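PDB 6WT6: metazoan TIR-STING fusion from Crassostrea gigas, which joins a TIR domain to a STING-family ligand-binding domain in one chain, and is probably a receptor-like signalling protein. Local coordinates for residues D228-E233 and G277-V282; L218-S223 and V304-F309. All blocks are in the same frame, centred on the assembly; numbering follows the deposited sequence.

Contact 1 (D228-E233 and G277-V282)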
ATOM      1  N   ASP A 228     -17.478  16.174   2.280  1.00 37.33           N
ATOM      2  CA  ASP A 228     -18.543  15.430   1.613  1.00 39.77           C
ATOM      3  C   ASP A 228     -18.713  15.874   0.167  1.00 40.18           C
ATOM      4  O   ASP A 228     -19.064  15.061  -0.696  1.00 43.76           O
ATOM      5  CB  ASP A 228     -19.862  15.587   2.371  1.00 45.80           C
ATOM      6  CG  ASP A 228     -19.956  14.676   3.582  1.00 55.55           C
ATOM      7  OD1 ASP A 228     -19.438  13.537   3.525  1.00 57.67           O
ATOM      8  OD2 ASP A 228     -20.554  15.101   4.592  1.00 61.13           O
ATOM      9  N   SER A 229     -18.464  17.149  -0.114  1.00 37.45           N
ATOM     10  CA  SER A 229     -18.559  17.687  -1.462  1.00 34.36           C
ATOM     11  C   SER A 229     -17.522  18.789  -1.609  1.00 34.37           C
ATOM     12  O   SER A 229     -17.282  19.543  -0.663  1.00 30.46           O
ATOM     13  CB  SER A 229     -19.965  18.231  -1.741  1.00 35.35           C
ATOM     14  OG  SER A 229     -20.003  18.952  -2.957  1.00 39.69           O
ATOM     15  N   ILE A 230     -16.903  18.873  -2.789  1.00 34.38           N
ATOM     16  CA  ILE A 230     -15.948  19.951  -3.034  1.00 34.99           C
ATOM     17  C   ILE A 230     -16.644  21.301  -2.973  1.00 40.85           C
ATOM     18  O   ILE A 230     -16.012  22.321  -2.670  1.00 40.85           O
ATOM     19  CB  ILE A 230     -15.232  19.743  -4.382  1.00 36.72           C
ATOM     20  CG1 ILE A 230     -14.085  20.740  -4.548  1.00 36.51           C
ATOM     21  CG2 ILE A 230     -16.209  19.874  -5.535  1.00 41.35           C
ATOM     22  CD1 ILE A 230     -12.935  20.518  -3.581  1.00 33.04           C
ATOM     23  N   ALA A 231     -17.955  21.326  -3.228  1.00 40.03           N
ATOM     24  CA  ALA A 231     -18.749  22.540  -3.100  1.00 37.44           C
ATOM     25  C   ALA A 231     -18.845  23.030  -1.660  1.00 35.32           C
ATOM     26  O   ALA A 231     -19.235  24.182  -1.443  1.00 38.61           O
ATOM     27  CB  ALA A 231     -20.148  22.307  -3.676  1.00 34.91           C
ATOM     28  N   ASP A 232     -18.499  22.194  -0.679  1.00 32.40           N
ATOM     29  CA  ASP A 232     -18.439  22.639   0.708  1.00 40.83           C
ATOM     30  C   ASP A 232     -17.302  23.617   0.962  1.00 44.88           C
ATOM     31  O   ASP A 232     -17.221  24.174   2.061  1.00 45.87           O
ATOM     32  CB  ASP A 232     -18.298  21.440   1.646  1.00 43.73           C
ATOM     33  CG  ASP A 232     -19.550  20.593   1.696  1.00 48.49           C
ATOM     34  OD1 ASP A 232     -20.640  21.148   1.451  1.00 52.77           O
ATOM     35  OD2 ASP A 232     -19.447  19.380   1.978  1.00 48.88           O
ATOM     36  N   GLU A 233     -16.419  23.828  -0.016  1.00 43.06           N
ATOM     37  CA  GLU A 233     -15.324  24.775   0.142  1.00 39.88           C
ATOM     38  C   GLU A 233     -15.736  26.206  -0.165  1.00 40.03           C
ATOM     39  O   GLU A 233     -15.055  27.140   0.275  1.00 38.91           O
ATOM     40  CB  GLU A 233     -14.151  24.390  -0.762  1.00 39.33           C
ATOM     41  CG  GLU A 233     -13.225  23.346  -0.169  1.00 44.86           C
ATOM     42  CD  GLU A 233     -12.261  23.929   0.847  1.00 50.74           C
ATOM     43  OE1 GLU A 233     -12.039  25.157   0.826  1.00 53.81           O
ATOM     44  OE2 GLU A 233     -11.728  23.156   1.668  1.00 51.74           O
ATOM     45  N   GLY A 277     -15.924  16.833 -10.917  1.00 23.58           N
ATOM     46  CA  GLY A 277     -14.912  16.883  -9.877  1.00 24.87           C
ATOM     47  C   GLY A 277     -15.312  16.094  -8.650  1.00 25.26           C
ATOM     48  O   GLY A 277     -16.499  15.938  -8.339  1.00 28.27           O
ATOM     49  N   GLU A 278     -14.301  15.603  -7.942  1.00 20.15           N
ATOM     50  CA  GLU A 278     -14.504  14.896  -6.689  1.00 22.41           C
ATOM     51  C   GLU A 278     -13.171  14.821  -5.961  1.00 24.89           C
ATOM     52  O   GLU A 278     -12.108  15.046  -6.545  1.00 25.07           O
ATOM     53  CB  GLU A 278     -15.079  13.497  -6.924  1.00 24.85           C
ATOM     54  CG  GLU A 278     -14.161  12.587  -7.728  1.00 25.89           C
ATOM     55  CD  GLU A 278     -14.869  11.344  -8.238  1.00 30.53           C
ATOM     56  OE1 GLU A 278     -16.060  11.448  -8.591  1.00 30.91           O
ATOM     57  OE2 GLU A 278     -14.236  10.266  -8.278  1.00 29.75           O
ATOM     58  N   TYR A 279     -13.244  14.516  -4.670  1.00 26.83           N
ATOM     59  CA  TYR A 279     -12.039  14.251  -3.903  1.00 23.99           C
ATOM     60  C   TYR A 279     -11.480  12.877  -4.257  1.00 26.48           C
ATOM     61  O   TYR A 279     -12.212  11.967  -4.650  1.00 24.86           O
ATOM     62  CB  TYR A 279     -12.328  14.312  -2.400  1.00 23.34           C
ATOM     63  CG  TYR A 279     -12.550  15.702  -1.835  1.00 21.92           C
ATOM     64  CD1 TYR A 279     -11.477  16.524  -1.522  1.00 17.72           C
ATOM     65  CD2 TYR A 279     -13.831  16.177  -1.589  1.00 23.32           C
ATOM     66  CE1 TYR A 279     -11.671  17.784  -0.999  1.00 24.77           C
ATOM     67  CE2 TYR A 279     -14.037  17.439  -1.067  1.00 28.61           C
ATOM     68  CZ  TYR A 279     -12.954  18.238  -0.770  1.00 27.31           C
ATOM     69  OH  TYR A 279     -13.152  19.492  -0.245  1.00 25.87           O
ATOM     70  N   ILE A 280     -10.162  12.739  -4.125  1.00 32.32           N
ATOM     71  CA  ILE A 280      -9.516  11.428  -4.097  1.00 32.05           C
ATOM     72  C   ILE A 280      -9.773  10.862  -2.702  1.00 34.66           C
ATOM     73  O   ILE A 280      -9.077  11.207  -1.744  1.00 31.16           O
ATOM     74  CB  ILE A 280      -8.020  11.516  -4.407  1.00 30.11           C
ATOM     75  CG1 ILE A 280      -7.790  12.232  -5.736  1.00 23.16           C
ATOM     76  CG2 ILE A 280      -7.402  10.125  -4.430  1.00 30.38           C
ATOM     77  CD1 ILE A 280      -6.334  12.304  -6.146  1.00 17.18           C
ATOM     78  N   GLY A 281     -10.785   9.997  -2.581  1.00 32.51           N
ATOM     79  CA  GLY A 281     -11.264   9.603  -1.266  1.00 26.68           C
ATOM     80  C   GLY A 281     -10.255   8.823  -0.445  1.00 29.67           C
ATOM     81  O   GLY A 281     -10.302   8.852   0.789  1.00 31.12           O
ATOM     82  N   VAL A 282      -9.327   8.128  -1.109  1.00 25.27           N
ATOM     83  CA  VAL A 282      -8.402   7.258  -0.390  1.00 23.66           C
ATOM     84  C   VAL A 282      -7.444   8.059   0.492  1.00 26.00           C
ATOM     85  O   VAL A 282      -6.980   7.557   1.524  1.00 27.86           O
ATOM     86  CB  VAL A 282      -7.644   6.357  -1.387  1.00 28.02           C
ATOM     87  CG1 VAL A 282      -6.665   7.171  -2.225  1.00 27.59           C
ATOM     88  CG2 VAL A 282      -6.927   5.228  -0.653  1.00 32.47           C
TER
HETATM   89  O   HOH W   1     -11.001  20.676   0.545  1.00 32.09           O
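The 3-10 turn 230-233 comes up beside the end of strand 272-279 where Y279 reaches it, with the CA atoms of I230 and E278 6.4 Å apart as the nearest pair of the two backbones. Y279 carries most of the contact. Its CG stands anti to the carbonyl carbon (chi1 -73°), which swings the phenol away from its own strand and along the turn. The backbone of S229 meets one edge of the ring, its C atom lying 3.8 Å from Y279 CE2, near the ring plane. At the far end the phenol carbon CZ of Y279 packs against I230 CD1 at 3.6 Å; this methyl approaches obliquely. With CG1 anti to the backbone N (chi1 -171°) and the chain bent at chi2, I230 brings CD1 beside the hydroxyl end of the ring. Beyond it, E233 turns across the phenol at about a right angle, its CG 3.9 Å from Y279 OH. Its carboxylate does not bond the hydroxyl directly but works through a water, which donates to E233 OE2 at 2.8 Å and lies 2.6 Å from Y279 OH, in the plane of the ring. The water thus gives the phenol oxygen a polar partner next to the apolar I230 methyl. At the start of the turn, S229 OG accepts from A231 N at 3.1 Å, forming an ST turn, while Y263 of strand 260-266 also hydrogen-bonds this hydroxyl. Y332 of strand 327-332 touches both I230 and Y279, and P221 packs on the tyrosine as well. The contact therefore joins the connection between strands 212-221 and 238-243 to the mixed beta-sheet of the STING-type ligand-binding domain, through an ST turn overlapping the start of a 3-10 turn, against which a strand-end tyrosine packs.

Contact 2 (L218-S223 and V304-F309); sequences LFFPQS and VQSMRF
The ring of F220 projects from its strand to helix 299-319 and meets F309 obliquely, the two planes 48° apart and the centroids separated by 5.9 Å. F220 CE2 comes to F309 CD2 at 3.6 Å, near the plane of the F309 ring and at its edge. A second approach is made by the leading carbon of the same phenyl: F220 CZ lies 3.6 Å from S306 CB, which sits in the plane of the F220 ring at its edge, and 3.4 Å from the backbone oxygen S306 O. With CG anti to the backbone N (chi1 -164°), F220 extends toward the helix and reaches both residues, one helical turn apart. This is sheet-to-helix packing in the alpha/beta core of the STING-family domain, where F331 of the neighbouring strand 327-332 meets the F220 ring and F179 and A180 of helix 176-204 touch F309. Beside the phenyl rings a water links polar atoms of the two segments. It donates to Q222 O at 3.0 Å and also to S306 OG, though the latter separation is short and its exact geometry doubtful. The serine hydroxyl is also hydrogen-bonded to K302 O, one turn back along helix 299-319.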
ATOM      1  N   LEU A 218      -9.593  15.658  -9.970  1.00 20.20           N
ATOM      2  CA  LEU A 218      -9.477  14.921  -8.718  1.00 19.95           C
ATOM      3  C   LEU A 218      -8.762  15.805  -7.707  1.00 23.44           C
ATOM      4  O   LEU A 218      -7.623  16.225  -7.938  1.00 26.00           O
ATOM      5  CB  LEU A 218      -8.719  13.612  -8.926  1.00 19.54           C
ATOM      6  CG  LEU A 218      -9.304  12.629  -9.939  1.00 17.57           C
ATOM      7  CD1 LEU A 218      -8.284  11.554 -10.256  1.00 15.13           C
ATOM      8  CD2 LEU A 218     -10.601  12.017  -9.409  1.00 19.89           C
ATOM      9  N   PHE A 219      -9.428  16.085  -6.592  1.00 24.20           N
ATOM     10  CA  PHE A 219      -8.960  17.090  -5.649  1.00 23.10           C
ATOM     11  C   PHE A 219      -8.156  16.439  -4.534  1.00 22.90           C
ATOM     12  O   PHE A 219      -8.593  15.452  -3.933  1.00 21.12           O
ATOM     13  CB  PHE A 219     -10.136  17.895  -5.094  1.00 27.79           C
ATOM     14  CG  PHE A 219     -10.758  18.802  -6.115  1.00 31.06           C
ATOM     15  CD1 PHE A 219     -10.277  20.087  -6.302  1.00 32.28           C
ATOM     16  CD2 PHE A 219     -11.792  18.355  -6.921  1.00 31.61           C
ATOM     17  CE1 PHE A 219     -10.835  20.917  -7.257  1.00 34.87           C
ATOM     18  CE2 PHE A 219     -12.353  19.183  -7.876  1.00 31.83           C
ATOM     19  CZ  PHE A 219     -11.874  20.464  -8.045  1.00 31.22           C
ATOM     20  N   PHE A 220      -6.982  17.008  -4.266  1.00 24.16           N
ATOM     21  CA  PHE A 220      -5.984  16.438  -3.364  1.00 22.80           C
ATOM     22  C   PHE A 220      -5.565  17.540  -2.397  1.00 21.49           C
ATOM     23  O   PHE A 220      -4.525  18.186  -2.587  1.00 19.84           O
ATOM     24  CB  PHE A 220      -4.796  15.891  -4.166  1.00 21.63           C
ATOM     25  CG  PHE A 220      -3.889  14.959  -3.399  1.00 21.17           C
ATOM     26  CD1 PHE A 220      -3.601  15.165  -2.055  1.00 25.85           C
ATOM     27  CD2 PHE A 220      -3.305  13.878  -4.043  1.00 16.49           C
ATOM     28  CE1 PHE A 220      -2.760  14.303  -1.370  1.00 23.76           C
ATOM     29  CE2 PHE A 220      -2.463  13.017  -3.366  1.00 18.30           C
ATOM     30  CZ  PHE A 220      -2.191  13.228  -2.026  1.00 20.10           C
ATOM     31  N   PRO A 221      -6.360  17.791  -1.358  1.00 17.88           N
ATOM     32  CA  PRO A 221      -5.946  18.758  -0.334  1.00 21.22           C
ATOM     33  C   PRO A 221      -4.731  18.253   0.428  1.00 23.32           C
ATOM     34  O   PRO A 221      -4.634  17.069   0.759  1.00 21.64           O
ATOM     35  CB  PRO A 221      -7.176  18.859   0.576  1.00 13.66           C
ATOM     36  CG  PRO A 221      -7.878  17.547   0.393  1.00 13.59           C
ATOM     37  CD  PRO A 221      -7.666  17.183  -1.051  1.00 16.65           C
ATOM     38  N   GLN A 222      -3.799  19.170   0.714  1.00 24.50           N
ATOM     39  CA  GLN A 222      -2.546  18.770   1.350  1.00 24.80           C
ATOM     40  C   GLN A 222      -2.774  18.153   2.724  1.00 23.54           C
ATOM     41  O   GLN A 222      -2.011  17.279   3.145  1.00 28.04           O
ATOM     42  CB  GLN A 222      -1.602  19.967   1.466  1.00 28.29           C
ATOM     43  CG  GLN A 222      -0.258  19.625   2.093  1.00 30.38           C
ATOM     44  CD  GLN A 222       0.688  20.804   2.131  1.00 33.98           C
ATOM     45  OE1 GLN A 222       0.351  21.898   1.683  1.00 37.74           O
ATOM     46  NE2 GLN A 222       1.882  20.589   2.668  1.00 33.93           N
ATOM     47  N   SER A 223      -3.803  18.597   3.445  1.00 23.36           N
ATOM     48  CA  SER A 223      -4.070  18.000   4.747  1.00 21.88           C
ATOM     49  C   SER A 223      -4.656  16.603   4.633  1.00 20.19           C
ATOM     50  O   SER A 223      -4.758  15.913   5.655  1.00 23.53           O
ATOM     51  CB  SER A 223      -5.023  18.878   5.554  1.00 18.42           C
ATOM     52  OG  SER A 223      -6.354  18.715   5.092  1.00 23.93           O
ATOM     53  N   VAL A 304       4.898  12.997   3.232  1.00 28.28           N
ATOM     54  CA  VAL A 304       5.774  12.136   2.441  1.00 29.92           C
ATOM     55  C   VAL A 304       4.981  10.997   1.811  1.00 27.88           C
ATOM     56  O   VAL A 304       5.096  10.729   0.607  1.00 27.13           O
ATOM     57  CB  VAL A 304       6.932  11.609   3.306  1.00 26.75           C
ATOM     58  CG1 VAL A 304       7.653  10.476   2.591  1.00 22.88           C
ATOM     59  CG2 VAL A 304       7.897  12.737   3.639  1.00 22.06           C
ATOM     60  N   GLN A 305       4.171  10.305   2.620  1.00 22.82           N
ATOM     61  CA  GLN A 305       3.334   9.224   2.106  1.00 18.18           C
ATOM     62  C   GLN A 305       2.413   9.715   0.994  1.00 27.67           C
ATOM     63  O   GLN A 305       2.244   9.038  -0.028  1.00 27.25           O
ATOM     64  CB  GLN A 305       2.507   8.610   3.237  1.00 14.09           C
ATOM     65  CG  GLN A 305       3.318   7.897   4.313  1.00 21.39           C
ATOM     66  CD  GLN A 305       3.572   6.435   4.005  1.00 27.87           C
ATOM     67  OE1 GLN A 305       3.393   5.982   2.875  1.00 28.48           O
ATOM     68  NE2 GLN A 305       3.984   5.684   5.021  1.00 31.26           N
ATOM     69  N   SER A 306       1.816  10.897   1.168  1.00 25.15           N
ATOM     70  CA  SER A 306       0.844  11.376   0.191  1.00 23.02           C
ATOM     71  C   SER A 306       1.504  11.829  -1.109  1.00 22.03           C
ATOM     72  O   SER A 306       0.861  11.795  -2.165  1.00 27.88           O
ATOM     73  CB  SER A 306       0.005  12.505   0.794  1.00 25.37           C
ATOM     74  OG  SER A 306       0.818  13.586   1.202  1.00 26.87           O
ATOM     75  N   MET A 307       2.771  12.266  -1.064  1.00 15.27           N
ATOM     76  CA  MET A 307       3.476  12.593  -2.303  1.00 20.32           C
ATOM     77  C   MET A 307       3.986  11.344  -3.016  1.00 23.82           C
ATOM     78  O   MET A 307       4.060  11.327  -4.250  1.00 22.17           O
ATOM     79  CB  MET A 307       4.643  13.551  -2.035  1.00 26.23           C
ATOM     80  CG  MET A 307       4.215  14.939  -1.566  1.00 34.31           C
ATOM     81  SD  MET A 307       2.726  15.529  -2.405  1.00 40.46           S
ATOM     82  CE  MET A 307       3.365  15.938  -4.006  1.00 35.47           C
ATOM     83  N   ARG A 308       4.356  10.305  -2.265  1.00 24.49           N
ATOM     84  CA  ARG A 308       4.656   9.018  -2.879  1.00 26.06           C
ATOM     85  C   ARG A 308       3.418   8.440  -3.547  1.00 24.49           C
ATOM     86  O   ARG A 308       3.486   7.948  -4.679  1.00 17.57           O
ATOM     87  CB  ARG A 308       5.208   8.048  -1.836  1.00 27.41           C
ATOM     88  CG  ARG A 308       6.638   8.312  -1.427  1.00 30.84           C
ATOM     89  CD  ARG A 308       6.988   7.490  -0.207  1.00 38.43           C
ATOM     90  NE  ARG A 308       8.404   7.579   0.124  1.00 46.55           N
ATOM     91  CZ  ARG A 308       8.943   7.070   1.225  1.00 49.93           C
ATOM     92  NH1 ARG A 308       8.178   6.438   2.107  1.00 57.73           N
ATOM     93  NH2 ARG A 308      10.243   7.195   1.444  1.00 48.64           N
ATOM     94  N   PHE A 309       2.274   8.491  -2.855  1.00 21.15           N
ATOM     95  CA  PHE A 309       1.017   8.077  -3.465  1.00 18.31           C
ATOM     96  C   PHE A 309       0.733   8.887  -4.723  1.00 22.65           C
ATOM     97  O   PHE A 309       0.385   8.331  -5.773  1.00 23.91           O
ATOM     98  CB  PHE A 309      -0.131   8.225  -2.463  1.00 14.79           C
ATOM     99  CG  PHE A 309      -1.498   8.233  -3.106  1.00 20.77           C
ATOM    100  CD1 PHE A 309      -2.042   7.066  -3.641  1.00 17.06           C
ATOM    101  CD2 PHE A 309      -2.237   9.400  -3.181  1.00 17.40           C
ATOM    102  CE1 PHE A 309      -3.299   7.073  -4.226  1.00 15.93           C
ATOM    103  CE2 PHE A 309      -3.492   9.413  -3.769  1.00 19.37           C
ATOM    104  CZ  PHE A 309      -4.023   8.246  -4.295  1.00 18.45           C
TER
HETATM  105  O   HOH W   2       0.091  15.996   1.446  1.00 23.75           O

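In the fold
From the N terminus, the chain passes through the TIR region and helix 176-204 before entering strand 212-221, whose end supplies the first half of contact 2. The following loop holds 228-233, and strands 238-243 and 260-266 precede strand 272-279, where contact 1 closes over 43 intervening residues. Helix 284-291 then leads to helix 299-319, and contact 2 closes the wider loop, with contact 1 wholly within it. Strands 212-221 and 272-279 are neighbours in the mixed sheet: F219 and E278 probably pair through their backbones, and V282 packs on F309. Contact 1 thus ties a loop to this sheet, and contact 2 ties the sheet to helix 299-319.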